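Local coordinates for nucleoprotein (PDB 5N4K) that probably packages the viral RNA genome into a helical ribonucleocapsid, the part modelled here being its N-terminal RNA-binding domain, at residues 45-48 and 49-53; 139-142 and 143-147. All coordinates share one frame; numbering follows the deposited sequence.

How the interactions relate
Both interactions are type I beta turns that open on a proline and are closed by a backbone bond from the N of a leucine three residues later to the proline O, and they pack against each other: the rings of Pro48 and Pro142 meet at 3.7 Å between their CG atoms, and Ile139 CD1 lies against Pro48 CB. Interaction 1 spans the end of the short helix 43-46 and the turn after it and is partly buried, with Ile47 and Leu51 directed into the domain and Arg49 reaching outward to sulfate ions. Interaction 2 leads into the edge strand 145-147 and is a surface contact, largely apolar, with Leu145 its buried member.

Interaction 1: residues 45-48 and 49-53; sequences RVIP and RNLVP. With SO4 (sulfate ion), chain J; SO4 (sulfate ion), chain G.
Pro48 O accepts a hydrogen bond from Leu51 N (3.2 Å), closing a type I turn. On the inner side, Leu51 CB packs on Pro48 CD at 4.0 Å, and Leu51 CD2 meets Ile47 CG2 at 4.1 Å, the two side chains crossing at about a right angle. From the corner of the turn Arg49 runs the other way. The place of its CB beside Pro48 is set by the adjacent peptide. Arg49 CG lies between the backbone N and carbonyl carbon (chi1 72°), 4.0 Å from O2 of sulfate G, and from there the chain extends straight to NE. Arg49 CD passes 3.4 Å from O2 of sulfate G, and Arg49 NE donates to that same oxygen at 2.9 Å, in the guanidinium plane. At the far edge Arg49 NH2 binds O3 of sulfate J at 2.7 Å, while NH1 adds a weak bond to it. Two anions thus hold the guanidinium by separate edges, and Asn50 CG lies off-centre over one face. The sulfates probably come from the crystallisation liquor, but their binding is consistent with a surface that could meet RNA phosphates. The turn follows helix 43-46: Ile47 packs on Val109 and Val111 of strand 108-112, and Leu51 on Leu145 of strand 145-147.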
# COMPACT_ATOMS: atom_id res chain seq x y z
N ARG A 45 -0.07 -11.24 -14.18
CA ARG A 45 0.05 -12.27 -15.21
C ARG A 45 0.44 -13.62 -14.65
O ARG A 45 -0.05 -14.67 -15.08
CB ARG A 45 1.09 -11.80 -16.26
CG ARG A 45 0.50 -11.42 -17.62
CD ARG A 45 0.99 -12.41 -18.71
NE ARG A 45 2.13 -11.87 -19.46
CZ ARG A 45 3.11 -12.57 -20.02
NH1 ARG A 45 3.17 -13.90 -19.92
NH2 ARG A 45 4.07 -11.92 -20.66
N VAL A 46 1.28 -13.64 -13.63
CA VAL A 46 1.81 -14.84 -13.15
C VAL A 46 1.10 -15.50 -12.01
O VAL A 46 1.25 -16.69 -11.74
CB VAL A 46 3.34 -14.83 -12.90
CG1 VAL A 46 4.10 -14.52 -14.23
CG2 VAL A 46 3.71 -13.92 -11.80
N ILE A 47 0.35 -14.72 -11.23
CA ILE A 47 -0.29 -15.27 -10.09
C ILE A 47 -1.59 -15.94 -10.51
O ILE A 47 -2.49 -15.25 -11.08
CB ILE A 47 -0.60 -14.13 -9.06
CG1 ILE A 47 0.70 -13.58 -8.49
CG2 ILE A 47 -1.61 -14.59 -8.00
CD1 ILE A 47 0.55 -12.29 -7.68
N PRO A 48 -1.75 -17.26 -10.33
CA PRO A 48 -2.99 -17.95 -10.77
C PRO A 48 -4.24 -17.39 -10.09
O PRO A 48 -4.20 -16.91 -8.96
CB PRO A 48 -2.77 -19.40 -10.38
CG PRO A 48 -1.27 -19.50 -10.35
CD PRO A 48 -0.78 -18.24 -9.77
N ARG A 49 -5.40 -17.52 -10.80
CA ARG A 49 -6.68 -17.04 -10.36
C ARG A 49 -7.04 -17.52 -9.02
O ARG A 49 -7.84 -16.85 -8.32
CB ARG A 49 -7.75 -17.49 -11.36
CG ARG A 49 -8.07 -19.00 -11.33
CD ARG A 49 -9.05 -19.54 -12.30
NE ARG A 49 -9.17 -20.96 -12.08
CZ ARG A 49 -9.95 -21.53 -11.21
NH1 ARG A 49 -10.86 -20.82 -10.55
NH2 ARG A 49 -9.88 -22.83 -11.01
N ASN A 50 -6.58 -18.72 -8.59
CA ASN A 50 -7.02 -19.35 -7.41
C ASN A 50 -5.88 -19.58 -6.40
O ASN A 50 -5.99 -20.45 -5.53
CB ASN A 50 -7.68 -20.72 -7.71
CG ASN A 50 -6.76 -21.60 -8.53
OD1 ASN A 50 -5.82 -21.22 -9.18
ND2 ASN A 50 -7.21 -22.91 -8.58
N LEU A 51 -4.88 -18.69 -6.42
CA LEU A 51 -3.71 -18.82 -5.51
C LEU A 51 -4.08 -18.19 -4.19
O LEU A 51 -3.64 -17.07 -3.83
CB LEU A 51 -2.53 -18.20 -6.14
CG LEU A 51 -1.20 -18.54 -5.35
CD1 LEU A 51 -0.78 -19.98 -5.62
CD2 LEU A 51 -0.07 -17.63 -5.70
N VAL A 52 -4.83 -18.93 -3.37
CA VAL A 52 -5.26 -18.56 -2.04
C VAL A 52 -4.53 -19.43 -1.00
O VAL A 52 -4.72 -20.67 -1.05
CB VAL A 52 -6.80 -18.67 -1.81
CG1 VAL A 52 -7.17 -18.16 -0.49
CG2 VAL A 52 -7.59 -17.95 -2.92
N PRO A 53 -3.79 -18.84 -0.04
CA PRO A 53 -3.17 -19.68 1.01
C PRO A 53 -4.19 -20.46 1.72
O PRO A 53 -5.30 -20.08 1.96
CB PRO A 53 -2.55 -18.68 1.95
CG PRO A 53 -2.31 -17.49 1.14
CD PRO A 53 -3.43 -17.42 0.09
S SO4 J . -10.25 -24.06 -7.65
O1 SO4 J . -8.89 -24.34 -8.12
O2 SO4 J . -10.94 -25.36 -7.52
O3 SO4 J . -11.03 -23.16 -8.54
O4 SO4 J . -10.21 -23.23 -6.55
S SO4 G . -6.23 -21.19 -14.81
O1 SO4 G . -5.85 -21.99 -15.98
O2 SO4 G . -7.14 -21.94 -13.85
O3 SO4 G . -5.07 -20.68 -13.95
O4 SO4 G . -6.67 -19.92 -15.31

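Interaction 2: residues 139-142 and 143-147; sequences IALP and PELSV
The Pro142 ring and the Leu145 side chain lie side by side and point the same way, so that ring atom Pro142 CD touches Leu145 CD1 at 3.9 Å. Most of the contacts across this turn are apolar in the same manner. Leu141 reaches the start of the strand with both branches: Leu141 CD2 meets Leu145 CB at 4.1 Å, the side chains crossing at about a right angle, while Leu141 CD1 sits 3.8 Å from Leu145 O and extends to Val147 CG2. With Leu141 CG beside its own backbone N (chi1 -76°), this side chain lies along the strand's first residues. The closeness of Pro143 CD to Pro142 is of another kind, since it comes from the covalent geometry of the trans peptide link between the two prolines.

The backbone adds one hydrogen bond: Leu145 N donates to Pro142 O at 3.1 Å, closing a type I turn with Pro143 and Glu144 at its corners and bringing the chain round into the strand that begins at Leu145.

The charged group is Glu144. Its chain bends at chi2 (85°), bringing Glu144 OE1 to 3.5 Å from Pro142 CB, while OE2 forms a salt bridge with Lys41, which ties the turn to the loop before helix 43-46.

Strand 145-147 forms an outer edge of the antiparallel sheet beside strand 35-37, with Ser146 and Leu36 joined by backbone bonding; Leu145 packs on Val37 of that strand and on Val46 of helix 43-46.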
# COMPACT_ATOMS: atom_id res chain seq x y z
N ILE A 139 -2.25 -25.86 -5.43
CA ILE A 139 -1.72 -25.85 -6.75
C ILE A 139 -0.21 -25.63 -6.68
O ILE A 139 0.28 -25.09 -5.70
CB ILE A 139 -2.36 -24.80 -7.69
CG1 ILE A 139 -2.26 -23.41 -7.09
CG2 ILE A 139 -3.83 -25.05 -7.88
CD1 ILE A 139 -2.57 -22.30 -8.12
N ALA A 140 0.51 -26.00 -7.71
CA ALA A 140 1.93 -25.72 -7.87
C ALA A 140 2.11 -24.21 -8.00
O ALA A 140 1.29 -23.57 -8.61
CB ALA A 140 2.52 -26.41 -9.08
N LEU A 141 3.17 -23.67 -7.45
CA LEU A 141 3.58 -22.31 -7.80
C LEU A 141 4.13 -22.26 -9.14
O LEU A 141 4.99 -23.12 -9.52
CB LEU A 141 4.66 -21.79 -6.87
CG LEU A 141 4.19 -21.36 -5.51
CD1 LEU A 141 5.31 -20.91 -4.58
CD2 LEU A 141 3.15 -20.27 -5.48
N PRO A 142 3.74 -21.32 -9.98
CA PRO A 142 4.44 -21.07 -11.21
C PRO A 142 5.91 -20.76 -11.03
O PRO A 142 6.31 -20.32 -9.97
CB PRO A 142 3.66 -19.85 -11.81
CG PRO A 142 2.30 -19.89 -11.11
CD PRO A 142 2.64 -20.32 -9.74
N PRO A 143 6.69 -20.93 -12.13
CA PRO A 143 8.15 -20.78 -12.00
C PRO A 143 8.59 -19.42 -11.50
O PRO A 143 9.63 -19.28 -10.85
CB PRO A 143 8.63 -21.04 -13.42
CG PRO A 143 7.64 -21.85 -14.03
CD PRO A 143 6.30 -21.40 -13.48
N GLU A 144 7.79 -18.38 -11.76
CA GLU A 144 8.17 -17.00 -11.38
C GLU A 144 7.86 -16.62 -9.95
O GLU A 144 8.25 -15.54 -9.55
CB GLU A 144 7.40 -16.05 -12.29
CG GLU A 144 7.62 -16.20 -13.78
CD GLU A 144 6.74 -17.25 -14.46
OE1 GLU A 144 5.94 -18.02 -13.81
OE2 GLU A 144 6.97 -17.32 -15.72
N LEU A 145 7.23 -17.49 -9.20
CA LEU A 145 6.85 -17.25 -7.83
C LEU A 145 7.61 -18.18 -6.83
O LEU A 145 7.77 -19.37 -7.10
CB LEU A 145 5.33 -17.48 -7.58
CG LEU A 145 4.44 -16.51 -8.34
CD1 LEU A 145 3.01 -16.85 -7.93
CD2 LEU A 145 4.72 -15.08 -7.96
N SER A 146 8.09 -17.58 -5.75
CA SER A 146 8.69 -18.39 -4.65
C SER A 146 8.38 -17.81 -3.32
O SER A 146 8.11 -16.60 -3.19
CB SER A 146 10.22 -18.43 -4.89
OG SER A 146 10.82 -17.19 -4.78
N VAL A 147 8.32 -18.65 -2.32
CA VAL A 147 8.05 -18.15 -0.99
C VAL A 147 9.30 -17.49 -0.43
O VAL A 147 10.44 -17.99 -0.60
CB VAL A 147 7.59 -19.22 -0.04
CG1 VAL A 147 7.41 -18.65 1.34
CG2 VAL A 147 6.35 -19.92 -0.54